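Local atomic coordinates of R.Ecl18kI (Enterobacter cloacae, PDB entry 2GB7), a protein that recognizes the double-stranded DNA sequence 5'-CCNGG-3' as a type II restriction endonuclease and cleaves it before the first C. Residues Y291-N294 with Y295-R299; L130-G134 with A135-V139. The protein carries 1 engineered substitution. One frame throughout, in Å; residues are numbered along the deposited sequence.

In the fold
Contact 1 (291-299) is a stretch of the helix 290-302 near the C-terminus, and contact 2 (130-139) is the end of the long helix 102-134 with the loop that leads into strand 140-141. Their centres lie about 10 Å apart. Two probable hydrogen bonds tie them: Tyr295 OH to Ile137 O at 2.6 Å, and Arg299 NH1 to Val139 O at 2.5 Å. Tyr291 OH also packs 3.2 Å from Gly134 CA. The C-terminal helix thus covers the helix end and the loop after it. Neither contact reaches the bound DNA, whose nearest atoms are about 16 Å from contact 1 and 14 Å from contact 2.

Contact 1 of 2, residues Y291-N294 with Y295-R299; sequences YVVN and YYRNR
Val292 and Tyr296 form the tightly packed side of this helical turn. Their side chains run alongside each other, and CG1 of Val292 touches CE1 of Tyr296 at 3.4 Å. That methyl stands anti to the backbone N (chi1 178°), which turns it toward the ring one turn further on. The neighbouring Tyr295 also meets the ring, its CD2 lying 3.9 Å above the plane over the centre of one face. Met133 of helix 102-134 packs on all three residues, while Tyr295 OH bonds to Ile137 O and Val139 N in the loop beyond that helix.

The backbone is regular alpha-helix, within the helix 290-302 that packs against helices 102-134 and 269-285. Four i to i+4 hydrogen bonds link the two halves, among them Tyr296 N to Val292 O at 3.0 Å and Arg297 N to Val293 O at 2.9 Å.

On the solvent side the fit is looser and more polar. Arg297 has its CG between backbone N and carbonyl carbon (chi1 66°), which sends the chain back along the helix beside Asn294, and a bend at chi3 swings the guanidinium toward Val293. Asn294 OD1 lies over one face of that group, 3.8 Å from Arg297 NH1, with the amide and guanidinium planes 45° apart. CG1 of Val293 approaches the same group obliquely, 3.5 Å from Arg297 NH2.

Contact 2 of 2, residues L130-G134 with A135-V139; sequences LLMMG and AGIPV
Met132 and Ile137 meet across the end of the helix, where CE of the methionine comes 3.8 Å from CG2 of the isoleucine as the two side chains cross at a slant. Bends at chi2 and chi3 fold the thioether chain and bring its terminal methyl to Ile137. Nearer the backbone, Met132 CB packs against Val139 CG1 at 4.0 Å, so one residue of the last turn meets both Ile137 and Val139 of the departing loop.

The main chain holds these side chains in place. Ala135 N continues the helical pattern with a bond to Leu131 O at 3.0 Å. Ile137 N then reaches back five residues to Met132 O, also at 3.0 Å, and Gly136 N bonds to Met133 O at 2.9 Å. This last donor stands well above the carbonyl plane, 65° out of it, as the chain turns sharply. Gly136 makes that turn with positive phi (73°).

Further out, Met132 and Ile137 pack on Ala255 of helix 248-259, and Leu161 and Met163 of strand 161-163 close in around Met132, Ile137 and Val139. Pro138 rests on Arg299 of the C-terminal helix as the loop approaches strand 140-141. The reversal at Gly136, with its two bonds back into the last turn and an apolar contact across it, is a Schellman motif terminating helix 102-134.

Contact 1 of 2, residues Y291-N294 with Y295-R299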
# COMPACT_ATOMS: atom_id res chain seq x y z
N TYR F 291 -21.17 -14.80 -20.80
CA TYR F 291 -21.23 -15.80 -19.70
C TYR F 291 -21.77 -15.17 -18.43
O TYR F 291 -22.52 -15.79 -17.69
CB TYR F 291 -19.86 -16.43 -19.44
CG TYR F 291 -19.83 -17.47 -18.31
CD1 TYR F 291 -20.01 -18.83 -18.59
CD2 TYR F 291 -19.60 -17.10 -16.98
CE1 TYR F 291 -19.94 -19.79 -17.57
CE2 TYR F 291 -19.56 -18.05 -15.95
CZ TYR F 291 -19.73 -19.39 -16.27
OH TYR F 291 -19.68 -20.33 -15.28
N VAL F 292 -21.36 -13.93 -18.18
CA VAL F 292 -21.75 -13.25 -16.97
C VAL F 292 -23.20 -12.77 -17.06
O VAL F 292 -23.98 -12.89 -16.10
CB VAL F 292 -20.81 -12.07 -16.68
CG1 VAL F 292 -21.26 -11.34 -15.44
CG2 VAL F 292 -19.37 -12.59 -16.48
N VAL F 293 -23.57 -12.24 -18.22
CA VAL F 293 -24.96 -11.86 -18.47
C VAL F 293 -25.87 -13.08 -18.26
O VAL F 293 -26.89 -12.97 -17.61
CB VAL F 293 -25.17 -11.23 -19.87
CG1 VAL F 293 -26.66 -10.99 -20.16
CG2 VAL F 293 -24.42 -9.93 -19.97
N ASN F 294 -25.48 -14.23 -18.79
CA ASN F 294 -26.34 -15.38 -18.63
C ASN F 294 -26.46 -15.79 -17.16
O ASN F 294 -27.54 -16.18 -16.72
CB ASN F 294 -25.88 -16.50 -19.56
CG ASN F 294 -26.04 -16.08 -21.02
OD1 ASN F 294 -26.71 -15.10 -21.33
ND2 ASN F 294 -25.42 -16.85 -21.92
N TYR F 295 -25.37 -15.67 -16.39
CA TYR F 295 -25.40 -15.96 -14.96
C TYR F 295 -26.40 -15.06 -14.25
O TYR F 295 -27.21 -15.53 -13.44
CB TYR F 295 -23.99 -15.78 -14.37
CG TYR F 295 -23.99 -15.61 -12.87
CD1 TYR F 295 -23.97 -16.71 -12.03
CD2 TYR F 295 -24.00 -14.34 -12.31
CE1 TYR F 295 -23.99 -16.54 -10.65
CE2 TYR F 295 -23.99 -14.16 -10.95
CZ TYR F 295 -24.00 -15.27 -10.12
OH TYR F 295 -23.99 -15.08 -8.76
N TYR F 296 -26.37 -13.77 -14.57
CA TYR F 296 -27.31 -12.84 -13.94
C TYR F 296 -28.76 -13.09 -14.38
O TYR F 296 -29.68 -13.00 -13.58
CB TYR F 296 -26.90 -11.42 -14.22
CG TYR F 296 -25.75 -10.94 -13.35
CD1 TYR F 296 -24.53 -10.64 -13.93
CD2 TYR F 296 -25.90 -10.75 -11.97
CE1 TYR F 296 -23.47 -10.20 -13.17
CE2 TYR F 296 -24.82 -10.31 -11.18
CZ TYR F 296 -23.61 -10.04 -11.82
OH TYR F 296 -22.49 -9.56 -11.15
N ARG F 297 -28.96 -13.40 -15.65
CA ARG F 297 -30.32 -13.61 -16.12
C ARG F 297 -30.94 -14.87 -15.51
O ARG F 297 -32.15 -14.90 -15.29
CB ARG F 297 -30.44 -13.48 -17.66
CG ARG F 297 -29.74 -14.51 -18.47
CD ARG F 297 -29.99 -14.30 -19.99
NE ARG F 297 -29.77 -12.92 -20.44
CZ ARG F 297 -29.74 -12.54 -21.72
NH1 ARG F 297 -29.91 -13.44 -22.68
NH2 ARG F 297 -29.55 -11.27 -22.04
N ASN F 298 -30.12 -15.87 -15.16
CA ASN F 298 -30.64 -17.01 -14.37
C ASN F 298 -31.18 -16.54 -13.02
O ASN F 298 -32.22 -17.00 -12.56
CB ASN F 298 -29.58 -18.07 -14.13
CG ASN F 298 -29.16 -18.78 -15.40
OD1 ASN F 298 -29.94 -18.91 -16.35
ND2 ASN F 298 -27.91 -19.26 -15.41
N ARG F 299 -30.46 -15.61 -12.40
CA ARG F 299 -30.92 -15.09 -11.12
C ARG F 299 -32.19 -14.26 -11.26
O ARG F 299 -33.06 -14.35 -10.41
CB ARG F 299 -29.81 -14.29 -10.44
CG ARG F 299 -28.72 -15.22 -9.94
CD ARG F 299 -27.51 -14.50 -9.50
NE ARG F 299 -27.78 -13.53 -8.43
CZ ARG F 299 -26.93 -12.56 -8.12
NH1 ARG F 299 -25.79 -12.47 -8.79
NH2 ARG F 299 -27.19 -11.70 -7.15

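Contact 2 of 2, residues L130-G134 with A135-V139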
# COMPACT_ATOMS: atom_id res chain seq x y z
N LEU F 130 -15.68 -14.76 -11.04
CA LEU F 130 -16.06 -15.83 -11.96
C LEU F 130 -16.12 -17.20 -11.30
O LEU F 130 -16.92 -18.02 -11.70
CB LEU F 130 -15.12 -15.84 -13.18
CG LEU F 130 -15.30 -14.61 -14.07
CD1 LEU F 130 -14.21 -14.56 -15.13
CD2 LEU F 130 -16.66 -14.62 -14.77
N LEU F 131 -15.30 -17.42 -10.27
CA LEU F 131 -15.38 -18.64 -9.47
C LEU F 131 -16.76 -18.80 -8.84
O LEU F 131 -17.36 -19.84 -8.91
CB LEU F 131 -14.29 -18.63 -8.39
CG LEU F 131 -14.33 -19.74 -7.34
CD1 LEU F 131 -14.20 -21.09 -8.02
CD2 LEU F 131 -13.20 -19.53 -6.36
N MET F 132 -17.24 -17.75 -8.16
CA MET F 132 -18.57 -17.81 -7.54
C MET F 132 -19.67 -17.99 -8.59
O MET F 132 -20.58 -18.80 -8.40
CB MET F 132 -18.80 -16.53 -6.73
CG MET F 132 -17.77 -16.30 -5.64
SD MET F 132 -17.57 -17.68 -4.50
CE MET F 132 -18.99 -17.39 -3.47
N MET F 133 -19.55 -17.30 -9.74
CA MET F 133 -20.53 -17.46 -10.85
C MET F 133 -20.52 -18.87 -11.41
O MET F 133 -21.57 -19.50 -11.58
CB MET F 133 -20.26 -16.45 -11.95
CG MET F 133 -20.43 -15.04 -11.46
SD MET F 133 -20.06 -13.82 -12.71
CE MET F 133 -20.52 -12.38 -11.73
N GLY F 134 -19.32 -19.39 -11.63
CA GLY F 134 -19.17 -20.76 -12.10
C GLY F 134 -19.80 -21.76 -11.12
O GLY F 134 -20.40 -22.77 -11.52
N ALA F 135 -19.64 -21.49 -9.82
CA ALA F 135 -20.20 -22.33 -8.76
C ALA F 135 -21.73 -22.22 -8.66
O ALA F 135 -22.38 -23.00 -7.96
CB ALA F 135 -19.55 -21.97 -7.44
N GLY F 136 -22.28 -21.25 -9.39
CA GLY F 136 -23.70 -20.92 -9.44
C GLY F 136 -24.22 -20.22 -8.19
O GLY F 136 -25.43 -20.23 -7.92
N ILE F 137 -23.29 -19.69 -7.41
CA ILE F 137 -23.63 -19.09 -6.12
C ILE F 137 -24.04 -17.65 -6.40
O ILE F 137 -23.35 -16.96 -7.11
CB ILE F 137 -22.44 -19.21 -5.15
CG1 ILE F 137 -22.19 -20.69 -4.82
CG2 ILE F 137 -22.68 -18.40 -3.85
CD1 ILE F 137 -20.90 -20.97 -4.05
N PRO F 138 -25.19 -17.20 -5.83
CA PRO F 138 -25.63 -15.81 -6.05
C PRO F 138 -24.74 -14.84 -5.32
O PRO F 138 -24.60 -14.96 -4.11
CB PRO F 138 -27.02 -15.78 -5.42
CG PRO F 138 -27.04 -16.90 -4.40
CD PRO F 138 -26.11 -17.96 -4.97
N VAL F 139 -24.15 -13.91 -6.07
CA VAL F 139 -23.37 -12.83 -5.50
C VAL F 139 -23.64 -11.53 -6.23
O VAL F 139 -23.94 -11.49 -7.44
CB VAL F 139 -21.84 -13.09 -5.54
CG1 VAL F 139 -21.46 -14.29 -4.68
CG2 VAL F 139 -21.33 -13.23 -7.01